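Local coordinates for protein lactate dehydrogenase, adjacent gene encodes predicted malate dehydrogenase (Cryptosporidium parvum, PDB 4ND2) that probably catalyses the NAD(+)-dependent interconversion of (S)-lactate and pyruvate, at residues A[7-12]-A[17-22]; A[84-89]-A[229-234]; A[92-97]-A[125-130]; A[147-152]-A[233-238]. All blocks are in the same frame, centred on the assembly; numbering follows the deposited sequence.

Interaction 1. Residues A[7-12]-A[17-22]. With A3D (3-acetylpyridine adenine dinucleotide), chain C.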
# COMPACT_ATOMS: atom_id res chain seq x y z
N ILE A 7 13.71 14.45 0.23
CA ILE A 7 14.88 13.62 -0.05
C ILE A 7 15.63 14.18 -1.25
O ILE A 7 15.05 14.39 -2.31
CB ILE A 7 14.50 12.16 -0.34
CG1 ILE A 7 13.79 11.54 0.88
CG2 ILE A 7 15.74 11.35 -0.71
CD1 ILE A 7 13.28 10.13 0.66
N ALA A 8 16.93 14.41 -1.08
CA ALA A 8 17.80 14.83 -2.18
C ALA A 8 18.56 13.61 -2.70
O ALA A 8 19.21 12.90 -1.92
CB ALA A 8 18.76 15.91 -1.73
N VAL A 9 18.47 13.37 -4.00
CA VAL A 9 19.19 12.30 -4.66
C VAL A 9 20.31 12.91 -5.49
O VAL A 9 20.05 13.55 -6.52
CB VAL A 9 18.25 11.46 -5.55
CG1 VAL A 9 19.01 10.34 -6.24
CG2 VAL A 9 17.10 10.90 -4.72
N ILE A 10 21.55 12.72 -5.04
CA ILE A 10 22.72 13.32 -5.69
C ILE A 10 23.27 12.33 -6.71
O ILE A 10 23.91 11.34 -6.36
CB ILE A 10 23.82 13.69 -4.67
CG1 ILE A 10 23.23 14.45 -3.48
CG2 ILE A 10 24.92 14.50 -5.34
CD1 ILE A 10 22.41 15.67 -3.84
N GLY A 11 23.00 12.61 -7.99
CA GLY A 11 23.33 11.70 -9.07
C GLY A 11 22.04 11.07 -9.58
O GLY A 11 21.39 10.33 -8.84
N SER A 12 21.69 11.37 -10.82
CA SER A 12 20.40 10.96 -11.39
C SER A 12 20.57 9.95 -12.51
O SER A 12 19.89 10.01 -13.53
CB SER A 12 19.65 12.20 -11.88
OG SER A 12 19.53 13.15 -10.84
N GLY A 17 17.46 7.61 -10.52
CA GLY A 17 16.13 7.68 -11.12
C GLY A 17 15.15 6.71 -10.49
O GLY A 17 14.00 7.06 -10.24
N ASN A 18 15.60 5.48 -10.23
CA ASN A 18 14.77 4.48 -9.56
C ASN A 18 14.37 4.90 -8.15
O ASN A 18 13.23 4.68 -7.75
CB ASN A 18 15.48 3.13 -9.50
CG ASN A 18 15.29 2.31 -10.76
OD1 ASN A 18 14.45 2.61 -11.61
ND2 ASN A 18 16.07 1.24 -10.88
N ILE A 19 15.30 5.50 -7.41
CA ILE A 19 14.99 5.99 -6.07
C ILE A 19 13.85 7.01 -6.12
O ILE A 19 12.88 6.91 -5.37
CB ILE A 19 16.22 6.61 -5.38
CG1 ILE A 19 17.24 5.52 -5.04
CG2 ILE A 19 15.81 7.36 -4.12
CD1 ILE A 19 18.58 6.05 -4.59
N ALA A 20 13.98 7.99 -7.01
CA ALA A 20 12.96 9.03 -7.16
C ALA A 20 11.60 8.43 -7.50
O ALA A 20 10.57 8.85 -6.96
CB ALA A 20 13.39 10.03 -8.23
N TYR A 21 11.61 7.45 -8.39
CA TYR A 21 10.41 6.74 -8.86
C TYR A 21 9.67 6.09 -7.70
O TYR A 21 8.45 6.25 -7.55
CB TYR A 21 10.86 5.67 -9.87
CG TYR A 21 9.81 5.04 -10.77
CD1 TYR A 21 8.73 5.77 -11.26
CD2 TYR A 21 9.96 3.72 -11.20
CE1 TYR A 21 7.81 5.19 -12.12
CE2 TYR A 21 9.05 3.14 -12.05
CZ TYR A 21 7.98 3.87 -12.51
OH TYR A 21 7.07 3.28 -13.37
N ILE A 22 10.41 5.36 -6.88
CA ILE A 22 9.84 4.59 -5.76
C ILE A 22 9.42 5.50 -4.61
O ILE A 22 8.34 5.32 -4.03
CB ILE A 22 10.83 3.52 -5.26
CG1 ILE A 22 11.14 2.52 -6.38
CG2 ILE A 22 10.29 2.80 -4.03
CD1 ILE A 22 9.94 1.82 -6.97
PA A3D C . 25.26 5.83 -13.38
O1A A3D C . 24.02 5.33 -14.06
O2A A3D C . 26.53 6.00 -14.18
O5B A3D C . 24.93 7.23 -12.68
C5B A3D C . 25.94 8.06 -12.10
C4B A3D C . 25.44 9.50 -12.18
O4B A3D C . 26.28 10.35 -11.40
C3B A3D C . 25.45 10.05 -13.61
O3B A3D C . 24.14 10.46 -14.01
C2B A3D C . 26.42 11.22 -13.56
O2B A3D C . 26.04 12.32 -14.39
C1B A3D C . 26.40 11.59 -12.09
N9A A3D C . 27.58 12.35 -11.66
C8A A3D C . 28.86 12.21 -12.07
N7A A3D C . 29.66 13.11 -11.44
C5A A3D C . 28.89 13.83 -10.61
C6A A3D C . 29.09 14.94 -9.65
N6A A3D C . 30.32 15.47 -9.45
N1A A3D C . 28.00 15.39 -8.99
C2A A3D C . 26.76 14.88 -9.18
N3A A3D C . 26.52 13.88 -10.04
C4A A3D C . 27.52 13.33 -10.76
O3 A3D C . 25.65 4.90 -12.11
PN A3D C . 24.60 4.05 -11.23
O1N A3D C . 24.30 2.77 -11.96
O2N A3D C . 23.47 4.93 -10.78
O5D A3D C . 25.50 3.71 -9.94
C5D A3D C . 25.90 4.78 -9.09
C4D A3D C . 26.93 4.32 -8.07
O4D A3D C . 26.34 3.37 -7.17
C3D A3D C . 28.15 3.63 -8.68
O3D A3D C . 29.34 4.09 -8.05
C2D A3D C . 27.94 2.16 -8.37
O2D A3D C . 29.16 1.42 -8.25
C1D A3D C . 27.22 2.25 -7.04
N1N A3D C . 26.48 1.04 -6.69
C2N A3D C . 26.62 0.56 -5.45
C3N A3D C . 25.95 -0.59 -5.05
C7N A3D C . 26.11 -1.13 -3.66
O7N A3D C . 25.56 -2.17 -3.38
C8N A3D C . 26.93 -0.39 -2.64
C4N A3D C . 25.11 -1.23 -5.95
C5N A3D C . 24.97 -0.71 -7.23
C6N A3D C . 25.67 0.44 -7.58
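Val9 and Ile19 meet through methyl groups, while the flat groups lie at the margins: the adenine of the bound dinucleotide has Gly11 CA 4.0 Å from its N3A, and the ring of Tyr21 meets that of Phe234 of a neighbouring subunit with the planes about 60° apart. This is the first strand-turn-helix of the Rossmann fold, with strand 6-10 running into helix 14-26 through the glycine-rich loop. Gly11 takes a positive phi (107°) in that loop. At the mouth of the turn the chain folds back tightly, bringing Ser12 C to 4.4 Å from Gly17 N. The cofactor lies along this turn, the ribose oxygen O3B being 3.9 Å from Ser12 C, and the amides of Gln14 and Ile15 bind it directly. Ser12 N bonds to Asp35, whose other carboxylate oxygen takes the cofactor, so the loop positions a first-shell acid. Deeper in, no hydrogen bond crosses between the segments, and the meeting is one of methyl groups. Val9 directs CG1 anti to its backbone N (chi1 180°), which brings the other branch to the helix: Val9 CG2 lies 3.8 Å from Ile19 CG2, the two side chains meeting at a slant.

Interaction 2. Residues A[84-89]-A[229-234]; sequences GRPKDD and TGTAYF. With PYR (pyruvic acid), chain D.
Pro86 O is gripped twice by Arg85, side-on: Arg85 NE lies 2.9 Å from Pro86 O and Arg85 NH2 3.1 Å from the same atom. Both bonds lie close to the guanidinium plane, but NE stands above the carbonyl plane (36° out of it) whereas NH2 is within it. The Arg85 chain doubles back by a bend at chi3 (-72°), and NH1 makes a salt bridge to Asp225. Polar groups thus hold the head of Arg85 on its own loop and on helix 206-227, while its root crosses to the other segment. Arg85 CB rests 4.1 Å from Gly230 CA and also touches Thr231 CG2, which Pro86 CD approaches at 4.2 Å. That methyl is shared with the substrate: Thr231 CG2 lies 3.8 Å from pyruvate CB, and Thr231 CB is 3.6 Å from the same carbon. Segment 84-89 leads into Arg90, which binds pyruvate, and belongs to the loop that in lactate dehydrogenases closes over the substrate. With no hydrogen bond between them, the two segments meet through apolar contact beside the pyruvate methyl, while the Asp225 salt bridge adds a polar tie to the C-terminal domain, consistent with a lid able to come and go.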
# COMPACT_ATOMS: atom_id res chain seq x y z
N GLY A 84 31.04 4.10 -16.19
CA GLY A 84 31.58 2.77 -16.46
C GLY A 84 31.54 1.87 -15.24
O GLY A 84 31.91 2.28 -14.14
N ARG A 85 31.10 0.63 -15.44
CA ARG A 85 31.08 -0.37 -14.37
C ARG A 85 32.50 -0.81 -14.00
O ARG A 85 33.41 -0.72 -14.83
CB ARG A 85 30.25 -1.60 -14.77
CG ARG A 85 30.70 -2.29 -16.05
CD ARG A 85 30.25 -3.75 -16.10
NE ARG A 85 31.01 -4.58 -15.16
CZ ARG A 85 30.98 -5.91 -15.13
NH1 ARG A 85 30.22 -6.61 -15.98
NH2 ARG A 85 31.71 -6.56 -14.23
N PRO A 86 32.69 -1.29 -12.77
CA PRO A 86 33.95 -1.93 -12.42
C PRO A 86 34.11 -3.24 -13.18
O PRO A 86 33.14 -3.97 -13.36
CB PRO A 86 33.81 -2.19 -10.92
CG PRO A 86 32.86 -1.17 -10.44
CD PRO A 86 31.92 -0.90 -11.58
N LYS A 87 35.33 -3.52 -13.63
CA LYS A 87 35.62 -4.77 -14.33
C LYS A 87 35.64 -5.94 -13.34
O LYS A 87 34.84 -6.86 -13.45
CB LYS A 87 36.96 -4.67 -15.08
CG LYS A 87 37.30 -5.89 -15.92
CD LYS A 87 38.71 -5.80 -16.49
CE LYS A 87 39.14 -7.12 -17.12
NZ LYS A 87 40.56 -7.08 -17.56
N ASP A 88 36.56 -5.87 -12.38
CA ASP A 88 36.80 -6.97 -11.44
C ASP A 88 36.50 -6.62 -9.98
O ASP A 88 36.10 -7.49 -9.21
CB ASP A 88 38.24 -7.46 -11.56
CG ASP A 88 38.59 -7.96 -12.95
OD1 ASP A 88 37.75 -8.66 -13.56
OD2 ASP A 88 39.70 -7.67 -13.43
N ASP A 89 36.73 -5.36 -9.60
CA ASP A 89 36.58 -4.94 -8.20
C ASP A 89 35.97 -3.54 -8.11
O ASP A 89 36.31 -2.65 -8.88
CB ASP A 89 37.94 -4.95 -7.50
CG ASP A 89 37.81 -4.93 -5.98
OD1 ASP A 89 37.41 -3.88 -5.41
OD2 ASP A 89 38.13 -5.95 -5.34
N THR A 229 25.81 -3.19 -19.76
CA THR A 229 26.04 -1.74 -19.77
C THR A 229 26.24 -1.13 -18.38
O THR A 229 26.50 0.07 -18.27
CB THR A 229 24.87 -1.01 -20.47
OG1 THR A 229 23.65 -1.33 -19.80
CG2 THR A 229 24.78 -1.44 -21.93
N GLY A 230 26.11 -1.93 -17.32
CA GLY A 230 26.30 -1.41 -15.97
C GLY A 230 26.06 -2.42 -14.86
O GLY A 230 25.83 -3.60 -15.11
N THR A 231 26.10 -1.93 -13.62
CA THR A 231 25.87 -2.75 -12.44
C THR A 231 24.39 -2.72 -12.04
O THR A 231 23.59 -2.02 -12.66
CB THR A 231 26.78 -2.30 -11.27
OG1 THR A 231 26.83 -0.87 -11.22
CG2 THR A 231 28.19 -2.84 -11.45
N ALA A 232 24.03 -3.50 -11.01
CA ALA A 232 22.65 -3.58 -10.54
C ALA A 232 22.13 -2.21 -10.12
O ALA A 232 22.89 -1.37 -9.64
CB ALA A 232 22.55 -4.55 -9.37
N TYR A 233 20.83 -1.99 -10.29
CA TYR A 233 20.24 -0.70 -9.91
C TYR A 233 18.80 -0.73 -9.39
O TYR A 233 18.38 0.20 -8.69
CB TYR A 233 20.38 0.30 -11.07
CG TYR A 233 19.70 -0.10 -12.36
CD1 TYR A 233 18.51 0.49 -12.75
CD2 TYR A 233 20.26 -1.06 -13.20
CE1 TYR A 233 17.88 0.14 -13.93
CE2 TYR A 233 19.64 -1.42 -14.39
CZ TYR A 233 18.45 -0.82 -14.75
OH TYR A 233 17.83 -1.17 -15.93
N PHE A 234 18.04 -1.79 -9.69
CA PHE A 234 16.68 -1.93 -9.14
C PHE A 234 16.70 -2.22 -7.64
O PHE A 234 16.02 -1.54 -6.87
CB PHE A 234 15.91 -3.04 -9.88
CG PHE A 234 15.52 -2.67 -11.28
CD1 PHE A 234 16.11 -3.29 -12.38
CD2 PHE A 234 14.55 -1.70 -11.51
CE1 PHE A 234 15.74 -2.95 -13.67
CE2 PHE A 234 14.18 -1.35 -12.80
CZ PHE A 234 14.78 -1.98 -13.88
C PYR D . 26.45 -4.56 -6.06
O PYR D . 25.57 -4.89 -6.88
OXT PYR D . 26.60 -5.20 -4.99
CA PYR D . 27.35 -3.44 -6.35
O3 PYR D . 28.05 -2.98 -5.46
CB PYR D . 27.39 -2.87 -7.73

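Interaction 3. Residues A[92-97]-A[125-130]; sequences ELLFGN and DVMVSH. With A3D (3-acetylpyridine adenine dinucleotide), chain C.
Met127 lays its thioether against Asn97, with SD 3.7 Å from Asn97 CB and equally close to the carbonyl carbon Asn97 C. Bends at chi2 (-62°) and chi3 (92°) fold the chain so that the terminal methyl turns along the opposing helix, and Met127 CE comes to 3.7 Å from Leu94 CD1. The same leucine methyl reaches Val126, Leu94 CD1 standing 3.9 Å from Val126 CG1, and here the two side chains cross at about a right angle. Leu94 gets its tip there with chi1 extended (179°). The contact joins helix 94-111 to helix 124-135, neighbours in the second half of the Rossmann fold, and Val312 and Ile309 of helix 293-314 add to the apolar cluster from outside. Toward the cofactor the character changes. Leu93 CD1 lies 3.8 Å from the ribose oxygen O2D. The Asn97 amide is held at both ends, OD1 receiving Ile82 N while ND2 bonds to Asn122 O and Ser81 OG; at 3.8 Å, Asn97 ND2 is too far from the ribose O3D for a bond. Since Ser81 and Asn122 themselves bind the cofactor, Asn97, predicted to bind NAD(+), seems here to act mainly from the second shell: sulfur and methyls back its aliphatic root, and its buried amide links residues that bind the cofactor.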
# COMPACT_ATOMS: atom_id res chain seq x y z
N GLU A 92 38.05 -0.12 -8.11
CA GLU A 92 38.54 0.54 -9.32
C GLU A 92 38.04 1.98 -9.44
O GLU A 92 38.69 2.81 -10.07
CB GLU A 92 38.11 -0.24 -10.57
CG GLU A 92 38.80 -1.60 -10.71
CD GLU A 92 38.11 -2.50 -11.72
OE1 GLU A 92 38.25 -3.74 -11.59
OE2 GLU A 92 37.43 -1.98 -12.63
N LEU A 93 36.90 2.28 -8.83
CA LEU A 93 36.30 3.61 -8.85
C LEU A 93 36.81 4.52 -7.72
O LEU A 93 36.36 5.66 -7.61
CB LEU A 93 34.78 3.51 -8.75
CG LEU A 93 34.07 2.57 -9.74
CD1 LEU A 93 32.59 2.47 -9.42
CD2 LEU A 93 34.29 3.03 -11.17
N LEU A 94 37.74 4.02 -6.90
CA LEU A 94 38.17 4.69 -5.68
C LEU A 94 38.58 6.16 -5.87
O LEU A 94 38.01 7.05 -5.24
CB LEU A 94 39.34 3.93 -5.04
CG LEU A 94 39.95 4.50 -3.76
CD1 LEU A 94 38.94 4.49 -2.63
CD2 LEU A 94 41.19 3.70 -3.39
N PHE A 95 39.57 6.39 -6.73
CA PHE A 95 40.18 7.72 -6.84
C PHE A 95 39.21 8.76 -7.39
O PHE A 95 39.11 9.86 -6.86
CB PHE A 95 41.45 7.67 -7.69
CG PHE A 95 42.54 6.77 -7.14
CD1 PHE A 95 43.12 5.79 -7.93
CD2 PHE A 95 42.96 6.91 -5.82
CE1 PHE A 95 44.12 4.97 -7.42
CE2 PHE A 95 43.96 6.09 -5.31
CZ PHE A 95 44.53 5.12 -6.10
N GLY A 96 38.50 8.40 -8.45
CA GLY A 96 37.54 9.30 -9.08
C GLY A 96 36.35 9.64 -8.19
O GLY A 96 35.96 10.80 -8.09
N ASN A 97 35.78 8.63 -7.54
CA ASN A 97 34.59 8.86 -6.71
C ASN A 97 34.89 9.57 -5.40
O ASN A 97 34.05 10.31 -4.90
CB ASN A 97 33.84 7.55 -6.48
CG ASN A 97 33.16 7.04 -7.73
OD1 ASN A 97 33.08 7.74 -8.74
ND2 ASN A 97 32.66 5.82 -7.68
N ASP A 125 32.17 1.22 1.52
CA ASP A 125 32.60 1.46 2.91
C ASP A 125 33.65 2.57 3.01
O ASP A 125 33.61 3.38 3.93
CB ASP A 125 33.13 0.17 3.54
CG ASP A 125 32.09 -0.93 3.55
OD1 ASP A 125 31.28 -0.98 4.49
OD2 ASP A 125 32.08 -1.73 2.59
N VAL A 126 34.58 2.59 2.06
CA VAL A 126 35.63 3.61 2.03
C VAL A 126 35.05 4.97 1.63
O VAL A 126 35.46 6.00 2.18
CB VAL A 126 36.78 3.22 1.09
CG1 VAL A 126 37.88 4.28 1.10
CG2 VAL A 126 37.35 1.86 1.49
N MET A 127 34.10 4.98 0.70
CA MET A 127 33.43 6.22 0.30
C MET A 127 32.64 6.84 1.45
O MET A 127 32.65 8.05 1.62
CB MET A 127 32.51 5.98 -0.91
CG MET A 127 33.23 5.69 -2.22
SD MET A 127 34.30 7.01 -2.84
CE MET A 127 35.88 6.55 -2.13
N VAL A 128 31.97 6.00 2.24
CA VAL A 128 31.22 6.47 3.41
C VAL A 128 32.15 7.17 4.40
O VAL A 128 31.87 8.27 4.87
CB VAL A 128 30.49 5.32 4.15
CG1 VAL A 128 29.87 5.82 5.46
CG2 VAL A 128 29.42 4.70 3.27
N SER A 129 33.26 6.50 4.72
CA SER A 129 34.27 7.02 5.64
C SER A 129 34.85 8.33 5.11
O SER A 129 35.00 9.30 5.86
CB SER A 129 35.39 6.00 5.83
OG SER A 129 36.31 6.44 6.81
N HIS A 130 35.17 8.35 3.82
CA HIS A 130 35.68 9.55 3.17
C HIS A 130 34.70 10.71 3.28
O HIS A 130 35.09 11.82 3.64
CB HIS A 130 36.00 9.27 1.70
CG HIS A 130 36.64 10.42 1.00
ND1 HIS A 130 37.89 10.90 1.33
CD2 HIS A 130 36.19 11.21 -0.01
CE1 HIS A 130 38.19 11.92 0.55
NE2 HIS A 130 37.18 12.13 -0.27
PA A3D C . 25.26 5.83 -13.38
O1A A3D C . 24.02 5.33 -14.06
O2A A3D C . 26.53 6.00 -14.18
O5B A3D C . 24.93 7.23 -12.68
C5B A3D C . 25.94 8.06 -12.10
C4B A3D C . 25.44 9.50 -12.18
O4B A3D C . 26.28 10.35 -11.40
C3B A3D C . 25.45 10.05 -13.61
O3B A3D C . 24.14 10.46 -14.01
C2B A3D C . 26.42 11.22 -13.56
O2B A3D C . 26.04 12.32 -14.39
C1B A3D C . 26.40 11.59 -12.09
N9A A3D C . 27.58 12.35 -11.66
C8A A3D C . 28.86 12.21 -12.07
N7A A3D C . 29.66 13.11 -11.44
C5A A3D C . 28.89 13.83 -10.61
C6A A3D C . 29.09 14.94 -9.65
N6A A3D C . 30.32 15.47 -9.45
N1A A3D C . 28.00 15.39 -8.99
C2A A3D C . 26.76 14.88 -9.18
N3A A3D C . 26.52 13.88 -10.04
C4A A3D C . 27.52 13.33 -10.76
O3 A3D C . 25.65 4.90 -12.11
PN A3D C . 24.60 4.05 -11.23
O1N A3D C . 24.30 2.77 -11.96
O2N A3D C . 23.47 4.93 -10.78
O5D A3D C . 25.50 3.71 -9.94
C5D A3D C . 25.90 4.78 -9.09
C4D A3D C . 26.93 4.32 -8.07
O4D A3D C . 26.34 3.37 -7.17
C3D A3D C . 28.15 3.63 -8.68
O3D A3D C . 29.34 4.09 -8.05
C2D A3D C . 27.94 2.16 -8.37
O2D A3D C . 29.16 1.42 -8.25
C1D A3D C . 27.22 2.25 -7.04
N1N A3D C . 26.48 1.04 -6.69
C2N A3D C . 26.62 0.56 -5.45
C3N A3D C . 25.95 -0.59 -5.05
C7N A3D C . 26.11 -1.13 -3.66
O7N A3D C . 25.56 -2.17 -3.38
C8N A3D C . 26.93 -0.39 -2.64
C4N A3D C . 25.11 -1.23 -5.95
C5N A3D C . 24.97 -0.71 -7.23
C6N A3D C . 25.67 0.44 -7.58

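Interaction 4. Residues A[147-152]-A[233-238]. With A3D (3-acetylpyridine adenine dinucleotide), chain C; PYR (pyruvic acid), chain D.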
# COMPACT_ATOMS: atom_id res chain seq x y z
N GLY A 147 24.60 -3.51 3.22
CA GLY A 147 24.09 -4.66 3.95
C GLY A 147 22.67 -5.09 3.60
O GLY A 147 22.38 -6.28 3.58
N VAL A 148 21.79 -4.12 3.34
CA VAL A 148 20.41 -4.44 2.95
C VAL A 148 20.40 -5.18 1.62
O VAL A 148 19.65 -6.15 1.46
CB VAL A 148 19.52 -3.18 2.89
CG1 VAL A 148 18.15 -3.52 2.30
CG2 VAL A 148 19.35 -2.57 4.27
N LEU A 149 21.23 -4.75 0.68
CA LEU A 149 21.34 -5.43 -0.61
C LEU A 149 21.96 -6.81 -0.45
O LEU A 149 21.42 -7.80 -0.95
CB LEU A 149 22.18 -4.59 -1.59
CG LEU A 149 22.37 -5.18 -3.00
CD1 LEU A 149 21.05 -5.28 -3.74
CD2 LEU A 149 23.37 -4.33 -3.78
N ASP A 150 23.09 -6.88 0.24
CA ASP A 150 23.81 -8.14 0.45
C ASP A 150 22.95 -9.15 1.21
O ASP A 150 22.85 -10.31 0.82
CB ASP A 150 25.13 -7.91 1.19
CG ASP A 150 26.16 -7.17 0.34
OD1 ASP A 150 26.13 -7.30 -0.90
OD2 ASP A 150 27.02 -6.47 0.92
N SER A 151 22.32 -8.70 2.29
CA SER A 151 21.45 -9.55 3.10
C SER A 151 20.20 -9.98 2.34
O SER A 151 19.75 -11.12 2.48
CB SER A 151 21.07 -8.86 4.40
OG SER A 151 22.23 -8.48 5.13
N SER A 152 19.64 -9.08 1.54
CA SER A 152 18.46 -9.41 0.72
C SER A 152 18.78 -10.52 -0.29
O SER A 152 17.97 -11.43 -0.50
CB SER A 152 17.92 -8.18 -0.01
OG SER A 152 17.38 -7.24 0.91
N TYR A 233 20.83 -1.99 -10.29
CA TYR A 233 20.24 -0.70 -9.91
C TYR A 233 18.80 -0.73 -9.39
O TYR A 233 18.38 0.20 -8.69
CB TYR A 233 20.38 0.30 -11.07
CG TYR A 233 19.70 -0.10 -12.36
CD1 TYR A 233 18.51 0.49 -12.75
CD2 TYR A 233 20.26 -1.06 -13.20
CE1 TYR A 233 17.88 0.14 -13.93
CE2 TYR A 233 19.64 -1.42 -14.39
CZ TYR A 233 18.45 -0.82 -14.75
OH TYR A 233 17.83 -1.17 -15.93
N PHE A 234 18.04 -1.79 -9.69
CA PHE A 234 16.68 -1.93 -9.14
C PHE A 234 16.70 -2.22 -7.64
O PHE A 234 16.02 -1.54 -6.87
CB PHE A 234 15.91 -3.04 -9.88
CG PHE A 234 15.52 -2.67 -11.28
CD1 PHE A 234 16.11 -3.29 -12.38
CD2 PHE A 234 14.55 -1.70 -11.51
CE1 PHE A 234 15.74 -2.95 -13.67
CE2 PHE A 234 14.18 -1.35 -12.80
CZ PHE A 234 14.78 -1.98 -13.88
N ALA A 235 17.46 -3.23 -7.23
CA ALA A 235 17.54 -3.60 -5.81
C ALA A 235 18.33 -2.61 -4.95
O ALA A 235 17.91 -2.30 -3.84
CB ALA A 235 18.09 -5.02 -5.65
N PRO A 236 19.48 -2.10 -5.46
CA PRO A 236 20.19 -1.06 -4.69
C PRO A 236 19.34 0.18 -4.43
O PRO A 236 19.43 0.77 -3.35
CB PRO A 236 21.38 -0.72 -5.58
CG PRO A 236 21.63 -1.96 -6.37
CD PRO A 236 20.27 -2.56 -6.62
N ALA A 237 18.51 0.57 -5.40
CA ALA A 237 17.60 1.70 -5.24
C ALA A 237 16.58 1.41 -4.13
O ALA A 237 16.36 2.25 -3.25
CB ALA A 237 16.88 1.99 -6.54
N ALA A 238 15.96 0.24 -4.20
CA ALA A 238 14.95 -0.16 -3.23
C ALA A 238 15.53 -0.23 -1.82
O ALA A 238 14.88 0.19 -0.86
CB ALA A 238 14.34 -1.50 -3.61
PA A3D C . 25.26 5.83 -13.38
O1A A3D C . 24.02 5.33 -14.06
O2A A3D C . 26.53 6.00 -14.18
O5B A3D C . 24.93 7.23 -12.68
C5B A3D C . 25.94 8.06 -12.10
C4B A3D C . 25.44 9.50 -12.18
O4B A3D C . 26.28 10.35 -11.40
C3B A3D C . 25.45 10.05 -13.61
O3B A3D C . 24.14 10.46 -14.01
C2B A3D C . 26.42 11.22 -13.56
O2B A3D C . 26.04 12.32 -14.39
C1B A3D C . 26.40 11.59 -12.09
N9A A3D C . 27.58 12.35 -11.66
C8A A3D C . 28.86 12.21 -12.07
N7A A3D C . 29.66 13.11 -11.44
C5A A3D C . 28.89 13.83 -10.61
C6A A3D C . 29.09 14.94 -9.65
N6A A3D C . 30.32 15.47 -9.45
N1A A3D C . 28.00 15.39 -8.99
C2A A3D C . 26.76 14.88 -9.18
N3A A3D C . 26.52 13.88 -10.04
C4A A3D C . 27.52 13.33 -10.76
O3 A3D C . 25.65 4.90 -12.11
PN A3D C . 24.60 4.05 -11.23
O1N A3D C . 24.30 2.77 -11.96
O2N A3D C . 23.47 4.93 -10.78
O5D A3D C . 25.50 3.71 -9.94
C5D A3D C . 25.90 4.78 -9.09
C4D A3D C . 26.93 4.32 -8.07
O4D A3D C . 26.34 3.37 -7.17
C3D A3D C . 28.15 3.63 -8.68
O3D A3D C . 29.34 4.09 -8.05
C2D A3D C . 27.94 2.16 -8.37
O2D A3D C . 29.16 1.42 -8.25
C1D A3D C . 27.22 2.25 -7.04
N1N A3D C . 26.48 1.04 -6.69
C2N A3D C . 26.62 0.56 -5.45
C3N A3D C . 25.95 -0.59 -5.05
C7N A3D C . 26.11 -1.13 -3.66
O7N A3D C . 25.56 -2.17 -3.38
C8N A3D C . 26.93 -0.39 -2.64
C4N A3D C . 25.11 -1.23 -5.95
C5N A3D C . 24.97 -0.71 -7.23
C6N A3D C . 25.67 0.44 -7.58
C PYR D . 26.45 -4.56 -6.06
O PYR D . 25.57 -4.89 -6.88
OXT PYR D . 26.60 -5.20 -4.99
CA PYR D . 27.35 -3.44 -6.35
O3 PYR D . 28.05 -2.98 -5.46
CB PYR D . 27.39 -2.87 -7.73
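Leu149 spreads its two methyls over different partners: CD1 presses on Ala235 CB at 3.5 Å, while CD2 lies 3.9 Å from Pro236 CG. Leu149 CD2 also reaches both ligands, standing 3.1 Å from the acetyl oxygen O7N of the cofactor analogue, a close approach, and 3.6 Å from pyruvate OXT. Pro236 supports the pyridine ring, its CG being 3.6 Å from C4N. Pyruvate occupies the other face of that ring, with PYR CA 3.2 Å from A3D C4N, a layout consistent with hydride transfer between the two. Leu149 is turned toward the ligands by a chi1 of -179°, its CG trans to the amide nitrogen. One shell out, Asp150 OD2 bonds to His177 ND1, and His177, the predicted proton acceptor, holds pyruvate through NE2. The helix carrying Leu149 and Asp150 is braced by serine hydroxyls: Ser151 OG donates to Gly147 O at 2.7 Å and Ser152 OG to Val148 O at 2.6 Å, each carbonyl also taking the serine's own N-H from its opposite face. Farther out, Asp47 of a neighbouring subunit accepts the amides of Tyr233, Phe234 and Ala235 at the start of helix 234-248. Helix 147-162 thus packs on the N-terminal end of helix 234-248, with strand 253-261 touching Val148 and Ser151, and helix 14-26 meeting Phe234 and Ala237.

From the N terminus, interaction 1 closes first, a short local turn within the unit of strand 6-10, helix 14-26 and strand 30-34. Interaction 2 then opens at residues 84-89 and closes only at 229-234, a long loop bringing the cofactor domain against the C-terminal domain. Interaction 3 opens and closes inside that span, joining helices 94-111 and 124-135, and a probable hydrogen bond from Lys87 N to Glu92 OE2 connects interactions 2 and 3. Interaction 4 opens at 147-152, also within the span, and ends on the same stretch as interaction 2, sharing Tyr233 and Phe234. Asn18 of interaction 1 packs on those two residues and on Ala237, connecting helix 14-26 to helix 234-248.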